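Local coordinates for protein NADP-dependent alcohol dehydrogenase 6 (Saccharomyces cerevisiae, PDB 1PIW) that reduces a broad range of aromatic and aliphatic aldehydes to alcohols with NADPH, as a zinc-containing medium-chain alcohol dehydrogenase, at residues I10-W18 with A53-L64; F31-A42 with E69-K80. One frame throughout, in Å; residues are numbered along the deposited sequence.

Contact 1: I10-W18 with A53-L64; sequences IAIQSHEDW and AAGHWGNMKMPL
The imidazole of H15 reaches into the 53-64 loop and is held at both ring nitrogens. ND1 donates to A53 O at 3.1 Å, from well above the carbonyl plane; NE2 accepts from M60 N at 2.7 Å, and both partners lie near the ring plane. M62 CE sits over the centre of one face, 3.5 Å from the centroid, while G55 CA covers the opposite face, displaced toward the rim. G55, just past helix 47-53, closes it with a Schellman motif; its positive phi suits a glycine. With an alanine in place of H15, A53 O and M60 N would probably lose their mates, and the M62 methyl its aromatic support. Upstream, strand 7-12 meets strand 64-65 in a small antiparallel sheet: I12 N bonds L64 O at 2.8 Å, with a weak return bond, and I12 CD1 lies 3.6 Å from A53 CB. Beyond H15, W18 has CG between its backbone N and carbonyl carbon (chi1 75°), which lays the indole flat over A54, whose CB stands 3.9 Å from the centroid of the five-membered ring. The F337 ring of helix 330-342 also meets this indole. In the turn from G55 to G58, W57 touches the bound NADP.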
loop_
_atom_site.group_PDB
_atom_site.type_symbol
_atom_site.label_atom_id
_atom_site.label_comp_id
_atom_site.label_asym_id
_atom_site.label_seq_id
_atom_site.Cartn_x
_atom_site.Cartn_y
_atom_site.Cartn_z
ATOM N N ILE A 10 -28.961 -22.891 15.487
ATOM C CA ILE A 10 -29.726 -22.560 14.300
ATOM C C ILE A 10 -28.761 -22.707 13.131
ATOM O O ILE A 10 -27.973 -21.806 12.854
ATOM C CB ILE A 10 -30.222 -21.124 14.378
ATOM C CG1 ILE A 10 -30.742 -20.846 15.787
ATOM C CG2 ILE A 10 -31.312 -20.897 13.353
ATOM C CD1 ILE A 10 -31.787 -21.821 16.247
ATOM N N ALA A 11 -28.830 -23.846 12.445
ATOM C CA ALA A 11 -27.914 -24.132 11.342
ATOM C C ALA A 11 -28.449 -24.130 9.916
ATOM O O ALA A 11 -29.511 -24.674 9.628
ATOM C CB ALA A 11 -27.227 -25.460 11.609
ATOM N N ILE A 12 -27.666 -23.531 9.029
ATOM C CA ILE A 12 -27.982 -23.453 7.605
ATOM C C ILE A 12 -28.071 -24.889 7.063
ATOM O O ILE A 12 -27.135 -25.671 7.234
ATOM C CB ILE A 12 -26.850 -22.741 6.820
ATOM C CG1 ILE A 12 -26.379 -21.478 7.547
ATOM C CG2 ILE A 12 -27.318 -22.431 5.430
ATOM C CD1 ILE A 12 -27.413 -20.432 7.722
ATOM N N GLN A 13 -29.174 -25.229 6.396
ATOM C CA GLN A 13 -29.351 -26.584 5.855
ATOM C C GLN A 13 -28.955 -26.759 4.387
ATOM O O GLN A 13 -28.746 -27.884 3.943
ATOM C CB GLN A 13 -30.795 -27.031 6.040
ATOM C CG GLN A 13 -31.292 -26.858 7.451
ATOM C CD GLN A 13 -30.541 -27.719 8.436
ATOM O OE1 GLN A 13 -30.498 -27.419 9.626
ATOM N NE2 GLN A 13 -29.954 -28.801 7.949
ATOM N N SER A 14 -28.863 -25.655 3.643
ATOM C CA SER A 14 -28.472 -25.694 2.236
ATOM C C SER A 14 -28.237 -24.284 1.728
ATOM O O SER A 14 -28.961 -23.371 2.098
ATOM C CB SER A 14 -29.569 -26.330 1.393
ATOM O OG SER A 14 -30.252 -25.342 0.627
ATOM N N HIS A 15 -27.246 -24.103 0.863
ATOM C CA HIS A 15 -26.957 -22.773 0.329
ATOM C C HIS A 15 -28.074 -22.144 -0.496
ATOM O O HIS A 15 -27.884 -21.064 -1.048
ATOM C CB HIS A 15 -25.702 -22.780 -0.541
ATOM C CG HIS A 15 -24.443 -23.062 0.211
ATOM N ND1 HIS A 15 -24.145 -22.460 1.413
ATOM C CD2 HIS A 15 -23.389 -23.860 -0.082
ATOM C CE1 HIS A 15 -22.963 -22.877 1.829
ATOM N NE2 HIS A 15 -22.483 -23.726 0.939
ATOM N N GLU A 16 -29.224 -22.801 -0.614
ATOM C CA GLU A 16 -30.306 -22.213 -1.400
ATOM C C GLU A 16 -31.405 -21.779 -0.457
ATOM O O GLU A 16 -32.068 -20.750 -0.669
ATOM C CB GLU A 16 -30.863 -23.200 -2.424
ATOM C CG GLU A 16 -29.855 -23.644 -3.463
ATOM C CD GLU A 16 -28.826 -24.612 -2.897
ATOM O OE1 GLU A 16 -29.233 -25.695 -2.419
ATOM O OE2 GLU A 16 -27.613 -24.297 -2.928
ATOM N N ASP A 17 -31.583 -22.568 0.592
ATOM C CA ASP A 17 -32.581 -22.279 1.602
ATOM C C ASP A 17 -31.829 -21.572 2.736
ATOM O O ASP A 17 -32.206 -21.686 3.906
ATOM C CB ASP A 17 -33.158 -23.598 2.099
ATOM C CG ASP A 17 -34.487 -23.437 2.779
ATOM O OD1 ASP A 17 -34.832 -24.303 3.621
ATOM O OD2 ASP A 17 -35.188 -22.455 2.457
ATOM N N TRP A 18 -30.767 -20.839 2.386
ATOM C CA TRP A 18 -29.941 -20.175 3.386
ATOM C C TRP A 18 -30.679 -19.239 4.312
ATOM O O TRP A 18 -30.250 -19.027 5.446
ATOM C CB TRP A 18 -28.771 -19.426 2.744
ATOM C CG TRP A 18 -29.131 -18.140 2.054
ATOM C CD1 TRP A 18 -29.538 -17.991 0.765
ATOM C CD2 TRP A 18 -29.084 -16.815 2.613
ATOM N NE1 TRP A 18 -29.745 -16.659 0.482
ATOM C CE2 TRP A 18 -29.474 -15.918 1.599
ATOM C CE3 TRP A 18 -28.750 -16.301 3.870
ATOM C CZ2 TRP A 18 -29.540 -14.546 1.800
ATOM C CZ3 TRP A 18 -28.815 -14.931 4.066
ATOM C CH2 TRP A 18 -29.207 -14.072 3.036
ATOM N N ALA A 53 -23.340 -18.306 4.424
ATOM C CA ALA A 53 -24.588 -19.063 4.364
ATOM C C ALA A 53 -25.194 -19.075 2.967
ATOM O O ALA A 53 -25.739 -20.076 2.517
ATOM C CB ALA A 53 -25.583 -18.499 5.370
ATOM N N ALA A 54 -25.089 -17.947 2.284
ATOM C CA ALA A 54 -25.617 -17.827 0.943
ATOM C C ALA A 54 -24.729 -18.567 -0.031
ATOM O O ALA A 54 -24.997 -18.597 -1.227
ATOM C CB ALA A 54 -25.694 -16.384 0.561
ATOM N N GLY A 55 -23.659 -19.157 0.480
ATOM C CA GLY A 55 -22.746 -19.889 -0.375
ATOM C C GLY A 55 -21.910 -19.017 -1.294
ATOM O O GLY A 55 -21.412 -19.497 -2.308
ATOM N N HIS A 56 -21.751 -17.744 -0.942
ATOM C CA HIS A 56 -20.965 -16.807 -1.749
ATOM C C HIS A 56 -19.496 -17.143 -1.750
ATOM O O HIS A 56 -18.772 -16.769 -2.665
ATOM C CB HIS A 56 -21.114 -15.388 -1.224
ATOM C CG HIS A 56 -22.417 -14.759 -1.573
ATOM N ND1 HIS A 56 -23.543 -15.498 -1.856
ATOM C CD2 HIS A 56 -22.782 -13.460 -1.672
ATOM C CE1 HIS A 56 -24.548 -14.681 -2.119
ATOM N NE2 HIS A 56 -24.111 -13.441 -2.014
ATOM N N TRP A 57 -19.056 -17.846 -0.716
ATOM C CA TRP A 57 -17.653 -18.196 -0.593
ATOM C C TRP A 57 -17.307 -19.583 -1.078
ATOM O O TRP A 57 -16.160 -20.024 -0.953
ATOM C CB TRP A 57 -17.216 -18.048 0.855
ATOM C CG TRP A 57 -17.101 -16.627 1.286
ATOM C CD1 TRP A 57 -16.975 -15.523 0.480
ATOM C CD2 TRP A 57 -17.011 -16.157 2.631
ATOM N NE1 TRP A 57 -16.807 -14.395 1.248
ATOM C CE2 TRP A 57 -16.822 -14.753 2.571
ATOM C CE3 TRP A 57 -17.066 -16.786 3.885
ATOM C CZ2 TRP A 57 -16.688 -13.964 3.721
ATOM C CZ3 TRP A 57 -16.931 -16.004 5.028
ATOM C CH2 TRP A 57 -16.743 -14.604 4.935
ATOM N N GLY A 58 -18.294 -20.270 -1.635
ATOM C CA GLY A 58 -18.052 -21.608 -2.124
ATOM C C GLY A 58 -18.929 -22.570 -1.366
ATOM O O GLY A 58 -19.531 -22.215 -0.353
ATOM N N ASN A 59 -18.987 -23.799 -1.850
ATOM C CA ASN A 59 -19.821 -24.792 -1.227
ATOM C C ASN A 59 -19.340 -25.253 0.130
ATOM O O ASN A 59 -18.357 -25.966 0.227
ATOM C CB ASN A 59 -19.964 -25.984 -2.150
ATOM C CG ASN A 59 -21.396 -26.402 -2.303
ATOM O OD1 ASN A 59 -22.196 -25.708 -2.948
ATOM N ND2 ASN A 59 -21.747 -27.531 -1.686
ATOM N N MET A 60 -20.064 -24.857 1.169
ATOM C CA MET A 60 -19.738 -25.210 2.548
ATOM C C MET A 60 -20.470 -26.466 3.009
ATOM O O MET A 60 -21.652 -26.630 2.744
ATOM C CB MET A 60 -20.137 -24.073 3.481
ATOM C CG MET A 60 -19.552 -22.739 3.133
ATOM S SD MET A 60 -17.799 -22.822 3.340
ATOM C CE MET A 60 -17.198 -22.011 1.821
ATOM N N LYS A 61 -19.774 -27.338 3.725
ATOM C CA LYS A 61 -20.381 -28.556 4.233
ATOM C C LYS A 61 -21.553 -28.198 5.143
ATOM O O LYS A 61 -21.435 -27.311 5.984
ATOM C CB LYS A 61 -19.331 -29.351 5.012
ATOM C CG LYS A 61 -19.866 -30.518 5.824
ATOM C CD LYS A 61 -18.715 -31.247 6.501
ATOM C CE LYS A 61 -19.201 -32.349 7.438
ATOM N NZ LYS A 61 -18.050 -33.057 8.073
ATOM N N MET A 62 -22.682 -28.882 4.972
ATOM C CA MET A 62 -23.876 -28.632 5.789
ATOM C C MET A 62 -24.095 -29.792 6.754
ATOM O O MET A 62 -23.646 -30.899 6.506
ATOM C CB MET A 62 -25.106 -28.483 4.896
ATOM C CG MET A 62 -25.802 -27.146 4.995
ATOM S SD MET A 62 -24.764 -25.808 4.449
ATOM C CE MET A 62 -25.304 -25.523 2.831
ATOM N N PRO A 63 -24.761 -29.549 7.886
ATOM C CA PRO A 63 -25.328 -28.280 8.349
ATOM C C PRO A 63 -24.208 -27.303 8.703
ATOM O O PRO A 63 -23.027 -27.657 8.717
ATOM C CB PRO A 63 -26.128 -28.680 9.598
ATOM C CG PRO A 63 -26.356 -30.154 9.439
ATOM C CD PRO A 63 -25.065 -30.630 8.836
ATOM N N LEU A 64 -24.585 -26.075 9.016
ATOM C CA LEU A 64 -23.597 -25.090 9.362
ATOM C C LEU A 64 -24.106 -24.038 10.319
ATOM O O LEU A 64 -25.068 -23.333 10.033
ATOM C CB LEU A 64 -23.082 -24.407 8.101
ATOM C CG LEU A 64 -22.104 -23.259 8.362
ATOM C CD1 LEU A 64 -20.922 -23.757 9.175
ATOM C CD2 LEU A 64 -21.644 -22.673 7.040
#

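Contact 2: F31-A42 with E69-K80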
loop_
_atom_site.group_PDB
_atom_site.type_symbol
_atom_site.label_atom_id
_atom_site.label_comp_id
_atom_site.label_asym_id
_atom_site.label_seq_id
_atom_site.Cartn_x
_atom_site.Cartn_y
_atom_site.Cartn_z
ATOM N N PHE A 31 -12.623 -31.890 22.410
ATOM C CA PHE A 31 -12.122 -30.958 23.419
ATOM C C PHE A 31 -10.617 -31.108 23.636
ATOM O O PHE A 31 -10.136 -32.187 23.954
ATOM C CB PHE A 31 -12.865 -31.185 24.733
ATOM C CG PHE A 31 -12.780 -30.036 25.679
ATOM C CD1 PHE A 31 -13.926 -29.551 26.294
ATOM C CD2 PHE A 31 -11.562 -29.436 25.956
ATOM C CE1 PHE A 31 -13.869 -28.480 27.176
ATOM C CE2 PHE A 31 -11.485 -28.366 26.834
ATOM C CZ PHE A 31 -12.645 -27.883 27.448
ATOM N N TYR A 32 -9.884 -30.011 23.475
ATOM C CA TYR A 32 -8.440 -30.037 23.632
ATOM C C TYR A 32 -7.911 -29.304 24.845
ATOM O O TYR A 32 -8.593 -28.471 25.437
ATOM C CB TYR A 32 -7.780 -29.548 22.346
ATOM C CG TYR A 32 -7.981 -30.556 21.239
ATOM C CD1 TYR A 32 -8.239 -30.159 19.926
ATOM C CD2 TYR A 32 -7.982 -31.920 21.525
ATOM C CE1 TYR A 32 -8.508 -31.106 18.924
ATOM C CE2 TYR A 32 -8.242 -32.862 20.546
ATOM C CZ TYR A 32 -8.508 -32.460 19.249
ATOM O OH TYR A 32 -8.793 -33.422 18.301
ATOM N N ASP A 33 -6.681 -29.652 25.206
ATOM C CA ASP A 33 -5.983 -29.131 26.380
ATOM C C ASP A 33 -6.138 -27.658 26.747
ATOM O O ASP A 33 -6.115 -27.317 27.931
ATOM C CB ASP A 33 -4.509 -29.501 26.257
ATOM C CG ASP A 33 -4.299 -31.008 26.185
ATOM O OD1 ASP A 33 -3.284 -31.448 25.597
ATOM O OD2 ASP A 33 -5.147 -31.756 26.727
ATOM N N HIS A 34 -6.303 -26.793 25.747
ATOM C CA HIS A 34 -6.462 -25.358 25.985
ATOM C C HIS A 34 -7.858 -24.851 25.621
ATOM O O HIS A 34 -8.215 -23.720 25.955
ATOM C CB HIS A 34 -5.417 -24.570 25.188
ATOM C CG HIS A 34 -4.004 -24.922 25.532
ATOM N ND1 HIS A 34 -3.368 -24.440 26.657
ATOM C CD2 HIS A 34 -3.110 -25.732 24.912
ATOM C CE1 HIS A 34 -2.144 -24.937 26.715
ATOM N NE2 HIS A 34 -1.963 -25.725 25.669
ATOM N N ASP A 35 -8.651 -25.668 24.936
ATOM C CA ASP A 35 -9.987 -25.234 24.562
ATOM C C ASP A 35 -10.795 -24.822 25.789
ATOM O O ASP A 35 -10.505 -25.228 26.910
ATOM C CB ASP A 35 -10.742 -26.336 23.813
ATOM C CG ASP A 35 -10.046 -26.769 22.538
ATOM O OD1 ASP A 35 -9.375 -25.930 21.897
ATOM O OD2 ASP A 35 -10.190 -27.949 22.162
ATOM N N ILE A 36 -11.815 -24.008 25.553
ATOM C CA ILE A 36 -12.705 -23.516 26.597
ATOM C C ILE A 36 -14.135 -23.595 26.082
ATOM O O ILE A 36 -14.387 -23.364 24.906
ATOM C CB ILE A 36 -12.392 -22.048 26.940
ATOM C CG1 ILE A 36 -11.086 -21.980 27.717
ATOM C CG2 ILE A 36 -13.537 -21.422 27.719
ATOM C CD1 ILE A 36 -10.710 -20.588 28.118
ATOM N N ASP A 37 -15.071 -23.939 26.954
ATOM C CA ASP A 37 -16.457 -24.010 26.540
ATOM C C ASP A 37 -17.204 -22.793 27.038
ATOM O O ASP A 37 -17.163 -22.446 28.222
ATOM C CB ASP A 37 -17.110 -25.298 27.033
ATOM C CG ASP A 37 -16.965 -26.421 26.035
ATOM O OD1 ASP A 37 -16.064 -26.322 25.180
ATOM O OD2 ASP A 37 -17.733 -27.398 26.091
ATOM N N ILE A 38 -17.879 -22.138 26.105
ATOM C CA ILE A 38 -18.638 -20.943 26.402
ATOM C C ILE A 38 -20.122 -21.135 26.113
ATOM O O ILE A 38 -20.512 -21.623 25.049
ATOM C CB ILE A 38 -18.095 -19.758 25.571
ATOM C CG1 ILE A 38 -16.640 -19.500 25.961
ATOM C CG2 ILE A 38 -18.946 -18.520 25.790
ATOM C CD1 ILE A 38 -15.816 -18.905 24.874
ATOM N N LYS A 39 -20.949 -20.795 27.089
ATOM C CA LYS A 39 -22.376 -20.878 26.879
ATOM C C LYS A 39 -22.674 -19.458 26.403
ATOM O O LYS A 39 -22.427 -18.483 27.121
ATOM C CB LYS A 39 -23.108 -21.187 28.179
ATOM C CG LYS A 39 -24.563 -21.553 27.955
ATOM C CD LYS A 39 -25.263 -21.885 29.246
ATOM C CE LYS A 39 -26.721 -22.199 28.991
ATOM N NZ LYS A 39 -27.501 -22.383 30.253
ATOM N N ILE A 40 -23.178 -19.343 25.180
ATOM C CA ILE A 40 -23.455 -18.045 24.599
ATOM C C ILE A 40 -24.644 -17.327 25.208
ATOM O O ILE A 40 -25.552 -17.940 25.745
ATOM C CB ILE A 40 -23.669 -18.171 23.089
ATOM C CG1 ILE A 40 -22.582 -19.061 22.483
ATOM C CG2 ILE A 40 -23.601 -16.802 22.445
ATOM C CD1 ILE A 40 -22.760 -19.348 21.002
ATOM N N GLU A 41 -24.618 -16.008 25.118
ATOM C CA GLU A 41 -25.688 -15.181 25.643
ATOM C C GLU A 41 -26.018 -14.074 24.639
ATOM O O GLU A 41 -27.050 -13.398 24.756
ATOM C CB GLU A 41 -25.271 -14.579 26.986
ATOM C CG GLU A 41 -24.092 -13.630 26.904
ATOM C CD GLU A 41 -23.700 -13.065 28.256
ATOM O OE1 GLU A 41 -23.148 -13.821 29.086
ATOM O OE2 GLU A 41 -23.950 -11.865 28.488
ATOM N N ALA A 42 -25.131 -13.893 23.661
ATOM C CA ALA A 42 -25.316 -12.897 22.610
ATOM C C ALA A 42 -24.325 -13.138 21.478
ATOM O O ALA A 42 -23.186 -13.527 21.721
ATOM C CB ALA A 42 -25.130 -11.499 23.167
ATOM N N GLU A 69 -19.396 -13.360 16.501
ATOM C CA GLU A 69 -19.208 -12.171 17.308
ATOM C C GLU A 69 -19.907 -12.571 18.589
ATOM O O GLU A 69 -20.884 -11.956 19.014
ATOM C CB GLU A 69 -19.867 -10.985 16.638
ATOM C CG GLU A 69 -19.295 -10.785 15.253
ATOM C CD GLU A 69 -19.635 -9.453 14.642
ATOM O OE1 GLU A 69 -20.739 -8.948 14.926
ATOM O OE2 GLU A 69 -18.804 -8.930 13.863
ATOM N N ILE A 70 -19.366 -13.643 19.175
ATOM C CA ILE A 70 -19.861 -14.294 20.378
ATOM C C ILE A 70 -19.457 -13.728 21.728
ATOM O O ILE A 70 -18.289 -13.437 21.979
ATOM C CB ILE A 70 -19.449 -15.773 20.364
ATOM C CG1 ILE A 70 -19.939 -16.423 19.078
ATOM C CG2 ILE A 70 -20.018 -16.495 21.566
ATOM C CD1 ILE A 70 -19.439 -17.831 18.891
ATOM N N VAL A 71 -20.458 -13.610 22.598
ATOM C CA VAL A 71 -20.305 -13.135 23.973
ATOM C C VAL A 71 -21.081 -14.109 24.864
ATOM O O VAL A 71 -22.262 -14.390 24.617
ATOM C CB VAL A 71 -20.887 -11.729 24.169
ATOM C CG1 VAL A 71 -21.081 -11.448 25.639
ATOM C CG2 VAL A 71 -19.961 -10.712 23.577
ATOM N N GLY A 72 -20.410 -14.622 25.891
ATOM C CA GLY A 72 -21.047 -15.571 26.788
ATOM C C GLY A 72 -20.260 -15.815 28.061
ATOM O O GLY A 72 -19.289 -15.118 28.342
ATOM N N LYS A 73 -20.682 -16.812 28.829
ATOM C CA LYS A 73 -20.030 -17.147 30.088
ATOM C C LYS A 73 -19.163 -18.382 29.951
ATOM O O LYS A 73 -19.536 -19.329 29.251
ATOM C CB LYS A 73 -21.078 -17.415 31.173
ATOM C CG LYS A 73 -21.323 -16.276 32.150
ATOM C CD LYS A 73 -22.295 -15.221 31.636
ATOM C CE LYS A 73 -22.466 -14.124 32.688
ATOM N NZ LYS A 73 -23.420 -13.045 32.315
ATOM N N VAL A 74 -18.008 -18.371 30.615
ATOM C CA VAL A 74 -17.119 -19.529 30.602
ATOM C C VAL A 74 -17.878 -20.623 31.342
ATOM O O VAL A 74 -18.389 -20.393 32.436
ATOM C CB VAL A 74 -15.806 -19.255 31.346
ATOM C CG1 VAL A 74 -15.018 -20.546 31.484
ATOM C CG2 VAL A 74 -14.993 -18.217 30.594
ATOM N N VAL A 75 -17.950 -21.810 30.762
ATOM C CA VAL A 75 -18.701 -22.870 31.393
ATOM C C VAL A 75 -17.842 -24.071 31.778
ATOM O O VAL A 75 -18.263 -24.921 32.556
ATOM C CB VAL A 75 -19.835 -23.308 30.451
ATOM C CG1 VAL A 75 -19.559 -24.701 29.904
ATOM C CG2 VAL A 75 -21.163 -23.242 31.165
ATOM N N LYS A 76 -16.636 -24.138 31.233
ATOM C CA LYS A 76 -15.738 -25.250 31.513
ATOM C C LYS A 76 -14.360 -24.914 30.946
ATOM O O LYS A 76 -14.267 -24.349 29.860
ATOM C CB LYS A 76 -16.285 -26.521 30.861
ATOM C CG LYS A 76 -15.423 -27.750 31.054
ATOM C CD LYS A 76 -15.977 -28.946 30.288
ATOM C CE LYS A 76 -17.303 -29.427 30.867
ATOM N NZ LYS A 76 -17.865 -30.605 30.131
ATOM N N LEU A 77 -13.295 -25.258 31.668
ATOM C CA LEU A 77 -11.940 -24.954 31.211
ATOM C C LEU A 77 -11.112 -26.179 30.837
ATOM O O LEU A 77 -11.228 -27.240 31.462
ATOM C CB LEU A 77 -11.194 -24.163 32.281
ATOM C CG LEU A 77 -11.853 -22.872 32.755
ATOM C CD1 LEU A 77 -11.002 -22.258 33.855
ATOM C CD2 LEU A 77 -12.001 -21.904 31.598
ATOM N N GLY A 78 -10.262 -26.012 29.825
ATOM C CA GLY A 78 -9.413 -27.095 29.362
ATOM C C GLY A 78 -8.321 -27.468 30.347
ATOM O O GLY A 78 -7.865 -26.622 31.115
ATOM N N PRO A 79 -7.875 -28.735 30.339
ATOM C CA PRO A 79 -6.834 -29.300 31.205
ATOM C C PRO A 79 -5.626 -28.397 31.403
ATOM O O PRO A 79 -5.317 -27.992 32.518
ATOM C CB PRO A 79 -6.464 -30.592 30.491
ATOM C CG PRO A 79 -7.762 -31.023 29.941
ATOM C CD PRO A 79 -8.326 -29.744 29.366
ATOM N N LYS A 80 -4.939 -28.097 30.310
ATOM C CA LYS A 80 -3.765 -27.249 30.366
ATOM C C LYS A 80 -4.141 -25.781 30.218
ATOM O O LYS A 80 -3.392 -25.016 29.617
ATOM C CB LYS A 80 -2.780 -27.620 29.250
ATOM C CG LYS A 80 -2.175 -29.025 29.318
ATOM C CD LYS A 80 -1.253 -29.253 28.108
ATOM C CE LYS A 80 -0.732 -30.694 28.011
ATOM N NZ LYS A 80 -0.091 -30.994 26.682
#
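Two antiparallel strands of the GroES-like catalytic domain, 35-40 and 70-77, pair here, and the second strand emerges from beside the catalytic zinc. E69, at that end, forms a salt bridge with R348. V71 opens the pairing: its O takes both E41 N (2.9 Å) and A42 N, each in the carbonyl plane, while V71 N bonds back to A42 O. That is a classic beta bulge, and a second lies further along, where D37 O accepts V75 N at 2.7 Å and K76 N only weakly. Regular K39-K73 bonds run between the two. G72, a glycine, lets the strands come close, its CA 4.1 Å from I40 CA. On one face of the sheet I36 lies side by side with L77, CD1 of the isoleucine 3.9 Å from CD2 of the leucine, and I38 and V74 share that side. Near the E41-A42 bulge the side chains of I40 and I70 cross at about a right angle. E41 CG sits between its backbone N and carbonyl carbon (chi1 64°); the chain runs extended beyond, and OE1 meets NZ of K73, whose own chain is bent at chi2, in a weak salt bridge of 3.3 Å. OE2 is hydrogen-bonded to S155 OG. At the far end K80 runs extended alongside D33 to a similarly long bridge, NZ to OD1 3.4 Å, and F31, with CG anti to its N (chi1 -161°), brings CE2 to 3.5 Å from G78 CA.

In the fold
From the N terminus, strand 7-12 and the turn after it come first, then strand 22-26 and segment 31-42 at the start of the long strand 35-45. Helix 47-53 follows, and the loop behind it returns to 10-18, so contact 1 closes a loop of 34 residues that contains 31-42. Strand 70-77 then comes back to that segment, and contact 2 closes a loop of 26 residues that contains 53-64. The two therefore cross rather than nest. C46, a ligand of the catalytic zinc, lies in both loops; H68, another, lies in the second alone. Contact 1 ties the N-terminal sheet to the loop after helix 47-53, which carries W57 to the NADP, contact 2 two strands of the larger mixed sheet.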